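Local coordinates for serine acetyltransferase 1, putative (Entamoeba histolytica, PDB 7BW9), which probably transfers an acetyl group to the hydroxyl of L-serine, a step of cysteine biosynthesis, and is captured here with cysteine bound, at residues P224-G227 and D228-I232; A236-L239 and G240-I244. All blocks are in the same frame, centred on the assembly; numbering follows the deposited sequence.

Contact 1: residues P224-G227 and D228-I232; sequences PTIG and DFVVI
Ile226 and Ile232 reach toward each other tip to tip, their CD1 methyls 4.0 Å apart. The same CD1 of Ile226 lies 4.3 Å from CG1 of Val230, which makes a cluster of three aliphatic ends on the inner side of the bend. Ile226 is modelled in two conformers, and these contacts hold for one, with CG1 placed between its backbone N and carbonyl carbon (chi1 77°) and the chain then fully extended to CD1. The other methyl of Val230, CG2, packs against the backbone at the bend, 3.7 Å from Gly227 O. This is one corner of a left-handed beta-helix, the fold of the hexapeptide-repeat transferases: strand 225-226 belongs to one face, strand 231-232 to the next, and Ile226, Val230 and Ile232 turn their side chains into the prism, while Asp228 and Phe229 point out. At the corner Phe229 has a left-handed backbone conformation (phi 58°, psi 28°), and its ring lies nearly parallel to that of Trp195. Further out, Asp228 is gripped at two points, OD1 accepting a hydrogen bond from Asn194 N and its backbone N bonding to Ser246 OG. Ile192 backs Ile226, while Val230 rests on Cys196 and Ile232 on Val202.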
loop_
_atom_site.group_PDB
_atom_site.type_symbol
_atom_site.label_atom_id
_atom_site.label_comp_id
_atom_site.label_asym_id
_atom_site.label_seq_id
_atom_site.Cartn_x
_atom_site.Cartn_y
_atom_site.Cartn_z
ATOM N N PRO A 224 -17.880 -4.302 -13.663
ATOM C CA PRO A 224 -18.199 -3.490 -14.839
ATOM C C PRO A 224 -17.387 -3.853 -16.071
ATOM O O PRO A 224 -16.257 -4.358 -16.000
ATOM C CB PRO A 224 -17.858 -2.062 -14.390
ATOM C CG PRO A 224 -17.879 -2.112 -12.903
ATOM C CD PRO A 224 -17.365 -3.474 -12.562
ATOM N N THR A 225 -17.995 -3.544 -17.213
ATOM C CA THR A 225 -17.345 -3.486 -18.521
ATOM C C THR A 225 -17.215 -2.030 -18.933
ATOM O O THR A 225 -18.213 -1.293 -18.939
ATOM C CB THR A 225 -18.175 -4.214 -19.587
ATOM O OG1 THR A 225 -18.168 -5.617 -19.338
ATOM C CG2 THR A 225 -17.625 -3.948 -20.996
ATOM N N ILE A 226 -16.005 -1.600 -19.275
ATOM C CA ILE A 226 -15.844 -0.227 -19.731
ATOM C C ILE A 226 -15.245 -0.236 -21.132
ATOM O O ILE A 226 -14.470 -1.123 -21.499
ATOM C CB ILE A 226 -15.011 0.623 -18.745
ATOM C CG1 ILE A 226 -13.520 0.330 -18.857
ATOM C CG2 ILE A 226 -15.467 0.370 -17.303
ATOM C CD1 ILE A 226 -12.715 1.031 -17.783
ATOM N N GLY A 227 -15.649 0.743 -21.934
ATOM C CA GLY A 227 -15.257 0.826 -23.332
ATOM C C GLY A 227 -13.878 1.433 -23.520
ATOM O O GLY A 227 -13.057 1.465 -22.606
ATOM N N ASP A 228 -13.636 1.949 -24.716
ATOM C CA ASP A 228 -12.382 2.602 -25.043
ATOM C C ASP A 228 -12.409 4.071 -24.639
ATOM O O ASP A 228 -13.462 4.710 -24.576
ATOM C CB ASP A 228 -12.084 2.509 -26.545
ATOM C CG ASP A 228 -12.188 1.094 -27.095
ATOM O OD1 ASP A 228 -12.016 0.110 -26.341
ATOM O OD2 ASP A 228 -12.443 0.970 -28.315
ATOM N N PHE A 229 -11.215 4.618 -24.409
ATOM C CA PHE A 229 -11.019 6.042 -24.123
ATOM C C PHE A 229 -11.793 6.506 -22.889
ATOM O O PHE A 229 -12.148 7.679 -22.776
ATOM C CB PHE A 229 -11.370 6.906 -25.344
ATOM C CG PHE A 229 -10.673 6.464 -26.603
ATOM C CD1 PHE A 229 -9.340 6.773 -26.808
ATOM C CD2 PHE A 229 -11.345 5.720 -27.568
ATOM C CE1 PHE A 229 -8.670 6.350 -27.964
ATOM C CE2 PHE A 229 -10.695 5.289 -28.726
ATOM C CZ PHE A 229 -9.348 5.604 -28.919
ATOM N N VAL A 230 -12.037 5.613 -21.935
ATOM C CA VAL A 230 -12.720 5.983 -20.695
ATOM C C VAL A 230 -11.697 6.505 -19.697
ATOM O O VAL A 230 -10.623 5.912 -19.533
ATOM C CB VAL A 230 -13.498 4.784 -20.125
ATOM C CG1 VAL A 230 -14.023 5.075 -18.697
ATOM C CG2 VAL A 230 -14.648 4.418 -21.054
ATOM N N VAL A 231 -12.019 7.616 -19.024
ATOM C CA VAL A 231 -11.200 8.164 -17.941
ATOM C C VAL A 231 -12.011 8.118 -16.653
ATOM O O VAL A 231 -13.147 8.612 -16.611
ATOM C CB VAL A 231 -10.746 9.608 -18.229
ATOM C CG1 VAL A 231 -9.917 10.136 -17.072
ATOM C CG2 VAL A 231 -9.978 9.709 -19.536
ATOM N N ILE A 232 -11.437 7.551 -15.597
ATOM C CA ILE A 232 -12.123 7.448 -14.311
ATOM C C ILE A 232 -11.302 8.161 -13.245
ATOM O O ILE A 232 -10.202 7.709 -12.882
ATOM C CB ILE A 232 -12.407 5.998 -13.920
ATOM C CG1 ILE A 232 -13.028 5.269 -15.113
ATOM C CG2 ILE A 232 -13.349 5.967 -12.728
ATOM C CD1 ILE A 232 -13.253 3.799 -14.879
#

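Contact 2: residues A236-L239 and G240-I244; sequences AKVL and GNITI
Val238 lays its CG1 methyl across the end of Ile242, 4.0 Å from CD1, and the two side chains cross obliquely. The same CG1 also meets CG1 of Ile244 at 4.3 Å, and with it one branch of Val238 serves both residues on the far side of the turn. That branch stands opposite the backbone N of its own residue (chi1 -178°). Ile242 holds CG1 between its backbone N and carbonyl carbon (chi1 62°), which carries CD1 back over the bend to within 3.3 Å of Leu239 O, a tight contact of a methyl with a carbonyl oxygen. Gly240 takes a positive phi (102°) at the corner, a conformation that suits glycine. Asn241 follows as the centre of an inverse gamma turn, closed by a weak bond from Ile242 N to Gly240 O at 3.0 Å, and its OD1 accepts a hydrogen bond from Lys221 NZ. Val238, Ile242 and Ile244 thus fill the inside of a corner of the left-handed beta-helix, whereas Leu239 leans outward against Ala252 of the third subunit. Lys237 NZ bonds to Gly235 O of its own chain and to Asn253 OD1 of the third subunit. Within the chain, strand 237-239 runs parallel between strands 203-205 and 255-256, with Val238 resting on Leu204 and Ile242 on Ile256.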
loop_
_atom_site.group_PDB
_atom_site.type_symbol
_atom_site.label_atom_id
_atom_site.label_comp_id
_atom_site.label_asym_id
_atom_site.label_seq_id
_atom_site.Cartn_x
_atom_site.Cartn_y
_atom_site.Cartn_z
ATOM N N ALA A 236 -13.579 7.401 -7.702
ATOM C CA ALA A 236 -14.852 6.956 -8.259
ATOM C C ALA A 236 -15.071 5.479 -7.968
ATOM O O ALA A 236 -14.140 4.670 -8.047
ATOM C CB ALA A 236 -14.910 7.205 -9.762
ATOM N N LYS A 237 -16.312 5.133 -7.614
ATOM C CA LYS A 237 -16.716 3.760 -7.317
ATOM C C LYS A 237 -17.707 3.312 -8.388
ATOM O O LYS A 237 -18.847 3.797 -8.433
ATOM C CB LYS A 237 -17.326 3.656 -5.917
ATOM C CG LYS A 237 -16.428 4.178 -4.785
ATOM C CD LYS A 237 -15.099 3.416 -4.716
ATOM C CE LYS A 237 -14.204 3.895 -3.551
ATOM N NZ LYS A 237 -14.078 5.396 -3.566
ATOM N N VAL A 238 -17.270 2.403 -9.256
ATOM C CA VAL A 238 -18.067 1.912 -10.376
ATOM C C VAL A 238 -18.437 0.470 -10.074
ATOM O O VAL A 238 -17.576 -0.416 -10.101
ATOM C CB VAL A 238 -17.304 2.032 -11.692
ATOM C CG1 VAL A 238 -18.163 1.555 -12.865
ATOM C CG2 VAL A 238 -16.828 3.468 -11.881
ATOM N N LEU A 239 -19.706 0.218 -9.761
ATOM C CA LEU A 239 -20.100 -1.026 -9.111
ATOM C C LEU A 239 -21.180 -1.778 -9.881
ATOM O O LEU A 239 -22.172 -1.191 -10.328
ATOM C CB LEU A 239 -20.598 -0.753 -7.688
ATOM C CG LEU A 239 -19.614 -0.029 -6.764
ATOM C CD1 LEU A 239 -20.174 0.020 -5.340
ATOM C CD2 LEU A 239 -18.233 -0.705 -6.782
ATOM N N GLY A 240 -20.998 -3.087 -9.985
ATOM C CA GLY A 240 -22.006 -3.989 -10.505
ATOM C C GLY A 240 -21.724 -4.389 -11.938
ATOM O O GLY A 240 -20.761 -3.946 -12.580
ATOM N N ASN A 241 -22.613 -5.238 -12.450
ATOM C CA ASN A 241 -22.581 -5.646 -13.857
ATOM C C ASN A 241 -23.255 -4.582 -14.722
ATOM O O ASN A 241 -24.377 -4.727 -15.215
ATOM C CB ASN A 241 -23.244 -6.996 -14.047
ATOM C CG ASN A 241 -23.330 -7.400 -15.520
ATOM O OD1 ASN A 241 -22.565 -6.922 -16.378
ATOM N ND2 ASN A 241 -24.261 -8.276 -15.817
ATOM N N ILE A 242 -22.533 -3.488 -14.899
ATOM C CA ILE A 242 -22.990 -2.371 -15.699
ATOM C C ILE A 242 -21.952 -2.138 -16.777
ATOM O O ILE A 242 -20.822 -2.628 -16.700
ATOM C CB ILE A 242 -23.197 -1.107 -14.851
ATOM C CG1 ILE A 242 -21.875 -0.674 -14.214
ATOM C CG2 ILE A 242 -24.276 -1.355 -13.793
ATOM C CD1 ILE A 242 -22.015 0.428 -13.177
ATOM N N THR A 243 -22.344 -1.375 -17.786
ATOM C CA THR A 243 -21.490 -1.067 -18.919
ATOM C C THR A 243 -21.284 0.436 -18.983
ATOM O O THR A 243 -22.240 1.204 -18.827
ATOM C CB THR A 243 -22.100 -1.584 -20.228
ATOM O OG1 THR A 243 -22.101 -3.013 -20.214
ATOM C CG2 THR A 243 -21.292 -1.116 -21.415
ATOM N N ILE A 244 -20.038 0.846 -19.177
ATOM C CA ILE A 244 -19.671 2.243 -19.381
ATOM C C ILE A 244 -19.213 2.372 -20.822
ATOM O O ILE A 244 -18.216 1.755 -21.218
ATOM C CB ILE A 244 -18.558 2.697 -18.418
ATOM C CG1 ILE A 244 -18.969 2.489 -16.952
ATOM C CG2 ILE A 244 -18.146 4.147 -18.700
ATOM C CD1 ILE A 244 -20.323 3.008 -16.621
#

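Overall arrangement
Contacts 1 and 2 are two corners of the left-handed beta-helix, with one more turn of the chain, from strand 231-232 to 237-239, between them; their centres are about 10 Å apart. Strand 243-244 comes to lie parallel beside 225-226. Two probable backbone hydrogen bonds join these neighbours: Ile244 N with Thr225 O at 2.8 Å and Gly227 N with Ile244 O at 2.9 Å. Pro224 also packs its CG 3.3 Å from Val238 O. Contact 2 lies nearer bound cysteine, the side chain of Leu239 about 7 Å from one, against about 13 Å for Ile232 in contact 1. Ala206, Arg222 and His223 line one cysteine pocket, and His223 immediately precedes contact 1.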